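Local coordinates for protein alpha-rhamnosidase (PDB 6I60) that probably hydrolyses terminal non-reducing alpha-L-rhamnose residues in alpha-L-rhamnosides, as expected of an alpha-L-rhamnosidase, at residues A514-F519 / S825-F830; G466-S471 / R832-V837; A510-E515 / T631-H636. All blocks are in the same frame, centred on the assembly; numbering follows the deposited sequence.

Contact 1 (A514-F519 / S825-F830)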
# COMPACT_ATOMS: atom_id res chain seq x y z
N ALA A 514 -5.98 6.03 0.02
CA ALA A 514 -6.07 4.76 -0.70
C ALA A 514 -6.24 4.99 -2.20
O ALA A 514 -5.69 4.23 -3.01
CB ALA A 514 -7.21 3.92 -0.14
N GLU A 515 -6.99 6.02 -2.59
CA GLU A 515 -7.18 6.29 -4.01
C GLU A 515 -5.89 6.75 -4.67
O GLU A 515 -5.64 6.43 -5.84
CB GLU A 515 -8.28 7.33 -4.20
CG GLU A 515 -8.72 7.53 -5.64
CD GLU A 515 -9.91 8.45 -5.78
OE1 GLU A 515 -9.90 9.54 -5.17
OE2 GLU A 515 -10.87 8.08 -6.49
N GLU A 516 -5.06 7.51 -3.95
CA GLU A 516 -3.79 7.96 -4.52
C GLU A 516 -2.84 6.79 -4.75
O GLU A 516 -2.21 6.69 -5.81
CB GLU A 516 -3.15 9.01 -3.61
CG GLU A 516 -1.65 9.17 -3.80
CD GLU A 516 -0.85 8.33 -2.82
OE1 GLU A 516 0.06 7.60 -3.26
OE2 GLU A 516 -1.14 8.40 -1.60
N ALA A 517 -2.73 5.90 -3.76
CA ALA A 517 -1.80 4.77 -3.87
C ALA A 517 -2.20 3.84 -5.01
O ALA A 517 -1.34 3.29 -5.71
CB ALA A 517 -1.75 4.01 -2.55
N ILE A 518 -3.51 3.66 -5.22
CA ILE A 518 -3.97 2.81 -6.32
C ILE A 518 -3.57 3.41 -7.66
O ILE A 518 -3.13 2.70 -8.57
CB ILE A 518 -5.49 2.60 -6.21
CG1 ILE A 518 -5.80 1.60 -5.10
CG2 ILE A 518 -6.06 2.11 -7.53
CD1 ILE A 518 -7.28 1.49 -4.77
N PHE A 519 -3.70 4.74 -7.80
CA PHE A 519 -3.32 5.39 -9.04
C PHE A 519 -1.82 5.30 -9.30
O PHE A 519 -1.40 5.21 -10.46
CB PHE A 519 -3.75 6.86 -9.02
CG PHE A 519 -5.03 7.12 -9.76
CD1 PHE A 519 -6.22 7.28 -9.07
CD2 PHE A 519 -5.05 7.19 -11.14
CE1 PHE A 519 -7.40 7.51 -9.74
CE2 PHE A 519 -6.23 7.43 -11.82
CZ PHE A 519 -7.41 7.59 -11.12
N SER A 825 -4.07 12.85 -0.55
CA SER A 825 -5.18 12.55 -1.45
C SER A 825 -5.25 13.48 -2.65
O SER A 825 -6.02 13.20 -3.58
CB SER A 825 -6.50 12.60 -0.68
OG SER A 825 -6.51 13.67 0.25
N VAL A 826 -4.48 14.57 -2.66
CA VAL A 826 -4.54 15.50 -3.78
C VAL A 826 -3.93 14.89 -5.03
O VAL A 826 -4.27 15.28 -6.16
CB VAL A 826 -3.85 16.82 -3.39
CG1 VAL A 826 -3.94 17.84 -4.52
CG2 VAL A 826 -4.48 17.38 -2.15
N ASP A 827 -3.03 13.92 -4.87
CA ASP A 827 -2.42 13.28 -6.03
C ASP A 827 -3.46 12.56 -6.88
O ASP A 827 -3.29 12.44 -8.10
CB ASP A 827 -1.33 12.30 -5.60
CG ASP A 827 -0.23 12.17 -6.62
OD1 ASP A 827 0.42 13.19 -6.93
OD2 ASP A 827 -0.03 11.05 -7.13
N ALA A 828 -4.55 12.09 -6.27
CA ALA A 828 -5.64 11.52 -7.05
C ALA A 828 -6.33 12.58 -7.90
O ALA A 828 -6.79 12.28 -9.00
CB ALA A 828 -6.65 10.84 -6.12
N TRP A 829 -6.39 13.81 -7.40
CA TRP A 829 -6.98 14.89 -8.19
C TRP A 829 -6.14 15.22 -9.41
O TRP A 829 -6.69 15.61 -10.45
CB TRP A 829 -7.16 16.13 -7.31
CG TRP A 829 -7.91 17.24 -7.97
CD1 TRP A 829 -9.24 17.26 -8.29
CD2 TRP A 829 -7.38 18.51 -8.39
NE1 TRP A 829 -9.57 18.45 -8.88
CE2 TRP A 829 -8.44 19.24 -8.96
CE3 TRP A 829 -6.11 19.09 -8.35
CZ2 TRP A 829 -8.28 20.52 -9.48
CZ3 TRP A 829 -5.95 20.36 -8.87
CH2 TRP A 829 -7.02 21.06 -9.42
N PHE A 830 -4.82 15.06 -9.32
CA PHE A 830 -3.96 15.32 -10.47
C PHE A 830 -4.23 14.34 -11.60
O PHE A 830 -4.18 14.71 -12.78
CB PHE A 830 -2.49 15.25 -10.06
CG PHE A 830 -2.10 16.27 -9.02
CD1 PHE A 830 -2.77 17.48 -8.92
CD2 PHE A 830 -1.06 16.01 -8.14
CE1 PHE A 830 -2.41 18.41 -7.97
CE2 PHE A 830 -0.70 16.94 -7.18
CZ PHE A 830 -1.37 18.14 -7.10

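Contact 2 (G466-S471 / R832-V837)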
# COMPACT_ATOMS: atom_id res chain seq x y z
N GLY A 466 1.18 3.95 -12.34
CA GLY A 466 0.86 5.12 -13.14
C GLY A 466 1.94 6.17 -13.08
O GLY A 466 2.64 6.31 -12.07
N GLU A 467 2.08 6.90 -14.18
CA GLU A 467 2.93 8.08 -14.25
C GLU A 467 2.06 9.33 -14.34
O GLU A 467 0.89 9.27 -14.72
CB GLU A 467 3.87 8.02 -15.46
CG GLU A 467 4.78 6.80 -15.49
CD GLU A 467 5.39 6.56 -16.87
OE1 GLU A 467 4.77 6.96 -17.88
OE2 GLU A 467 6.49 5.97 -16.94
N PHE A 468 2.65 10.47 -13.99
CA PHE A 468 1.98 11.75 -14.14
C PHE A 468 3.01 12.86 -14.24
O PHE A 468 3.97 12.89 -13.46
CB PHE A 468 1.03 12.03 -12.97
CG PHE A 468 0.50 13.44 -12.96
CD1 PHE A 468 -0.50 13.82 -13.84
CD2 PHE A 468 1.00 14.38 -12.08
CE1 PHE A 468 -0.99 15.11 -13.85
CE2 PHE A 468 0.51 15.68 -12.07
CZ PHE A 468 -0.48 16.04 -12.96
N ILE A 469 2.81 13.77 -15.20
CA ILE A 469 3.67 14.93 -15.36
C ILE A 469 2.80 16.11 -15.79
O ILE A 469 1.81 15.95 -16.52
CB ILE A 469 4.81 14.67 -16.37
CG1 ILE A 469 5.87 15.77 -16.28
CG2 ILE A 469 4.27 14.53 -17.79
CD1 ILE A 469 7.22 15.39 -16.87
N CYS A 470 3.18 17.29 -15.33
CA CYS A 470 2.39 18.50 -15.53
C CYS A 470 3.26 19.57 -16.17
O CYS A 470 4.49 19.51 -16.14
CB CYS A 470 1.81 19.01 -14.20
SG CYS A 470 0.24 19.86 -14.34
N SER A 471 2.59 20.57 -16.76
CA SER A 471 3.28 21.78 -17.18
C SER A 471 3.66 22.65 -15.99
O SER A 471 4.58 23.47 -16.10
CB SER A 471 2.41 22.56 -18.17
OG SER A 471 2.61 23.96 -18.05
N ARG A 832 -7.18 12.39 -12.08
CA ARG A 832 -8.56 12.33 -12.57
C ARG A 832 -9.04 13.64 -13.18
O ARG A 832 -9.93 13.62 -14.04
CB ARG A 832 -9.49 11.92 -11.43
CG ARG A 832 -9.09 10.65 -10.69
CD ARG A 832 -10.06 10.32 -9.56
NE ARG A 832 -10.80 11.49 -9.10
CZ ARG A 832 -12.12 11.63 -9.19
NH1 ARG A 832 -12.85 10.67 -9.74
NH2 ARG A 832 -12.70 12.73 -8.74
N VAL A 833 -8.49 14.78 -12.76
CA VAL A 833 -8.97 16.09 -13.19
C VAL A 833 -7.94 16.81 -14.06
O VAL A 833 -8.22 17.13 -15.22
CB VAL A 833 -9.39 16.95 -11.98
CG1 VAL A 833 -9.64 18.39 -12.41
CG2 VAL A 833 -10.62 16.36 -11.32
N ILE A 834 -6.75 17.07 -13.52
CA ILE A 834 -5.74 17.81 -14.27
C ILE A 834 -5.35 17.04 -15.53
O ILE A 834 -5.44 17.55 -16.65
CB ILE A 834 -4.52 18.10 -13.38
CG1 ILE A 834 -4.87 19.16 -12.34
CG2 ILE A 834 -3.33 18.56 -14.23
CD1 ILE A 834 -3.68 19.69 -11.58
N ALA A 835 -4.90 15.79 -15.35
CA ALA A 835 -4.68 14.92 -16.50
C ALA A 835 -6.00 14.55 -17.15
O ALA A 835 -6.22 14.81 -18.34
CB ALA A 835 -3.92 13.67 -16.06
N GLY A 836 -6.91 13.94 -16.39
CA GLY A 836 -8.27 13.75 -16.84
C GLY A 836 -8.66 12.33 -17.19
O GLY A 836 -9.41 12.12 -18.15
N VAL A 837 -8.16 11.35 -16.45
CA VAL A 837 -8.52 9.95 -16.66
C VAL A 837 -9.13 9.41 -15.37
O VAL A 837 -8.47 9.38 -14.33
CB VAL A 837 -7.32 9.10 -17.11
CG1 VAL A 837 -6.10 9.36 -16.24
CG2 VAL A 837 -7.69 7.62 -17.12

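Contact 3 (A510-E515 / T631-H636)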
# COMPACT_ATOMS: atom_id res chain seq x y z
N ALA A 510 -5.08 5.65 6.09
CA ALA A 510 -5.06 4.66 5.01
C ALA A 510 -6.26 4.81 4.10
O ALA A 510 -6.16 4.53 2.90
CB ALA A 510 -5.00 3.25 5.59
N GLN A 511 -7.40 5.26 4.63
CA GLN A 511 -8.60 5.40 3.81
C GLN A 511 -8.50 6.60 2.89
O GLN A 511 -8.85 6.51 1.70
CB GLN A 511 -9.83 5.51 4.72
CG GLN A 511 -11.10 5.92 3.99
CD GLN A 511 -11.39 7.41 4.12
OE1 GLN A 511 -11.23 7.99 5.19
NE2 GLN A 511 -11.81 8.02 3.02
N LEU A 512 -8.03 7.74 3.41
CA LEU A 512 -8.03 8.97 2.62
C LEU A 512 -6.97 8.95 1.52
O LEU A 512 -7.13 9.63 0.50
CB LEU A 512 -7.80 10.17 3.53
CG LEU A 512 -8.92 10.47 4.53
CD1 LEU A 512 -8.41 11.35 5.65
CD2 LEU A 512 -10.12 11.10 3.83
N SER A 513 -5.90 8.18 1.70
CA SER A 513 -4.84 8.09 0.70
C SER A 513 -4.90 6.81 -0.11
O SER A 513 -3.98 6.52 -0.88
CB SER A 513 -3.47 8.22 1.37
OG SER A 513 -3.20 7.13 2.24
N ALA A 514 -5.98 6.03 0.02
CA ALA A 514 -6.07 4.76 -0.70
C ALA A 514 -6.24 4.99 -2.20
O ALA A 514 -5.69 4.23 -3.01
CB ALA A 514 -7.21 3.92 -0.14
N GLU A 515 -6.99 6.02 -2.59
CA GLU A 515 -7.18 6.29 -4.01
C GLU A 515 -5.89 6.75 -4.67
O GLU A 515 -5.64 6.43 -5.84
CB GLU A 515 -8.28 7.33 -4.20
CG GLU A 515 -8.72 7.53 -5.64
CD GLU A 515 -9.91 8.45 -5.78
OE1 GLU A 515 -9.90 9.54 -5.17
OE2 GLU A 515 -10.87 8.08 -6.49
N THR A 631 -21.66 11.80 10.82
CA THR A 631 -22.88 11.48 10.09
C THR A 631 -22.62 11.43 8.59
O THR A 631 -23.28 10.67 7.87
CB THR A 631 -23.97 12.49 10.42
OG1 THR A 631 -24.00 12.72 11.83
CG2 THR A 631 -25.33 11.97 9.98
N PHE A 632 -21.66 12.22 8.10
CA PHE A 632 -21.26 12.14 6.70
C PHE A 632 -20.79 10.74 6.34
O PHE A 632 -21.14 10.22 5.27
CB PHE A 632 -20.17 13.18 6.42
CG PHE A 632 -19.46 12.98 5.11
CD1 PHE A 632 -18.27 12.26 5.04
CD2 PHE A 632 -19.95 13.54 3.94
CE1 PHE A 632 -17.61 12.09 3.84
CE2 PHE A 632 -19.29 13.38 2.74
CZ PHE A 632 -18.12 12.65 2.69
N TYR A 633 -20.01 10.11 7.22
CA TYR A 633 -19.51 8.77 6.95
C TYR A 633 -20.52 7.69 7.31
O TYR A 633 -20.41 6.57 6.81
CB TYR A 633 -18.19 8.55 7.69
CG TYR A 633 -16.99 9.05 6.92
CD1 TYR A 633 -16.52 8.36 5.82
CD2 TYR A 633 -16.35 10.23 7.29
CE1 TYR A 633 -15.42 8.82 5.10
CE2 TYR A 633 -15.25 10.70 6.58
CZ TYR A 633 -14.80 9.99 5.49
OH TYR A 633 -13.71 10.44 4.78
N PHE A 634 -21.50 8.00 8.16
CA PHE A 634 -22.60 7.06 8.39
C PHE A 634 -23.45 6.92 7.13
O PHE A 634 -23.79 5.80 6.73
CB PHE A 634 -23.45 7.53 9.57
CG PHE A 634 -24.53 6.56 9.95
CD1 PHE A 634 -24.33 5.19 9.86
CD2 PHE A 634 -25.76 7.02 10.39
CE1 PHE A 634 -25.33 4.30 10.21
CE2 PHE A 634 -26.77 6.14 10.74
CZ PHE A 634 -26.55 4.77 10.65
N TYR A 635 -23.80 8.04 6.51
CA TYR A 635 -24.49 7.99 5.22
C TYR A 635 -23.60 7.37 4.16
O TYR A 635 -24.08 6.61 3.30
CB TYR A 635 -24.93 9.40 4.81
CG TYR A 635 -25.56 9.49 3.44
CD1 TYR A 635 -26.92 9.31 3.26
CD2 TYR A 635 -24.79 9.78 2.32
CE1 TYR A 635 -27.50 9.40 2.01
CE2 TYR A 635 -25.35 9.87 1.06
CZ TYR A 635 -26.71 9.68 0.92
OH TYR A 635 -27.29 9.77 -0.33
N HIS A 636 -22.30 7.67 4.20
CA HIS A 636 -21.37 7.10 3.22
C HIS A 636 -21.30 5.58 3.34
O HIS A 636 -21.34 4.87 2.33
CB HIS A 636 -19.98 7.72 3.40
CG HIS A 636 -18.97 7.26 2.40
ND1 HIS A 636 -18.33 6.04 2.49
CD2 HIS A 636 -18.48 7.86 1.29
CE1 HIS A 636 -17.49 5.91 1.48
NE2 HIS A 636 -17.56 7.00 0.74

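Contact 1 (A514-F519 / S825-F830)
The carboxylates of E515, E516 and D827 are the flat groups at this helix crossing; the methyl of A828 packs against the E515 side chain, while E516 and D827 meet separately. Two rings have their neighbours within their own segments: E515 O lies in the plane of F519 at its edge, and one face of F830 carries V826 O over its centre. Across the contact, E515 OE1 lies 3.6 Å from A828 CB. Further back, E515 CG lies 3.9 Å from the same CB. E516 and D827 meet through their aliphatic parts: E516 CG is 3.6 Å from D827 CB, and the two carboxylate planes are turned 69° apart. With the chain bent at chi2 (-95°), E516 OE1 stays 5.2 Å from D827 OD2, a spacing that would ease the repulsion of like charges.

No hydrogen bond joins the two segments. E515 is held by a salt bridge from OE1 to R765 and a hydrogen bond from OE2 to Y575, D827 by H479 through OD1 and, through OD2, by N520 at the end of helix 514-520. These grips hold two of the carboxylates in place. The small A828 is consistent with the close approach: the axes of the short segments 514-519 and 826-830 come within 8.0 Å at a 48° angle, and E516 CA is 4.7 Å from A828 CA. Such buried helix-on-helix packing, uniting an early helix of the catalytic region with the last helix of the chain, is characteristic of the (alpha/alpha)6 barrel of six-hairpin glycosidases.

Contact 2 (G466-S471 / R832-V837)
F468 brings the edge of its ring to the end of a helix, where I834 and A835 offer two methyl bumps near the ring plane. The A835 methyl sits beside one corner, with CB 3.9 Å from F468 CE1. At the next corner, I834 CG2 is 4.0 Å from F468 CZ. This branch also fills the notch between ring and thiol, since I834 CG2 lies 3.8 Å from C470 SG. Because CG2 is the branch set anti to the I834 backbone N, it is the part of the side chain that enters the notch. F468 itself extends with CG opposite its own N, chi1 170°, and its side chain meets that of I834 at about a right angle. An alanine in place of F468 would remove the ring and is likely to open a gap beside A835 and I834, depriving both methyls of their shared apolar surface.

The fit is entirely apolar and buried. I475 of helix 473-488 touches both F468 and I834, H479 of the same helix meets the F468 ring edge-to-face, and L857 packs on C470 and I834. Helix 826-835 stops here: G836, with positive phi, turns the chain into strand 837-841. Strand 466-470, antiparallel to 859-866 at the margin of a beta-sheet, meets the helix end through F468 and C470, joining the helical barrel to the C-terminal beta domain.

Contact 3 (A510-E515 / T631-H636)
Y633 reaches from helix 626-648 to Q511 and L512, and its phenol tip does all the touching. The path starts at CB, which leaves its helix in the direction of segment 510-515. Beyond it, F632 CD1 of the same helix lies 3.6 Å above one face of the Y633 ring, displaced toward the rim. Y633 CD2 stands in the plane of the F632 ring, at its edge. Farther out, Y633 CE1 is 4.4 Å and CZ 4.5 Å from Q511 CD. The hydroxyl ends the path, with Y633 OH 3.9 Å from Q511 CD and 3.8 Å from L512 CD2.

The glutamine and tyrosine approach from opposite directions, their amide and ring planes 71° apart, so the amide meets the phenol obliquely and does not stack on it. A bend at chi2, -98°, brings the Q511 amide round to this position. Helix 761-773 borders the same spot, Y766 touching Q511 and V762 touching Y633.

No hydrogen bond is formed across the segments. Y633 OH is instead bonded to the hydroxyl of Y766, which satisfies this buried polar atom from a third helix. Chemically, then, the contact is a van der Waals meeting of a phenol tip with an amide and a leucine methyl, and the directional polar bond is the one between the Y633 and Y766 hydroxyls, outside the two segments.

Overall arrangement
The three contacts form a chain through the helical domain. Contacts 1 and 2 have centres about 11 Å apart and share helix 826-835, within which F830 O probably accepts a hydrogen bond from A835 N at 2.9 Å. Contacts 1 and 3, with centres about 14 Å apart, share A514 and E515; here S825 CB packs 3.3 Å from L512 O. Contacts 2 and 3 are more distant, about 23 Å between centres, but R832 rests on E515. In sequence, contact 2 encloses both others. The 2-(2-ethoxyethoxy)ethanol pocket of Y656, E659 and L660 belongs to helix 651-672, which packs through I664 on T631, F634 and Y635 of contact 3's second segment.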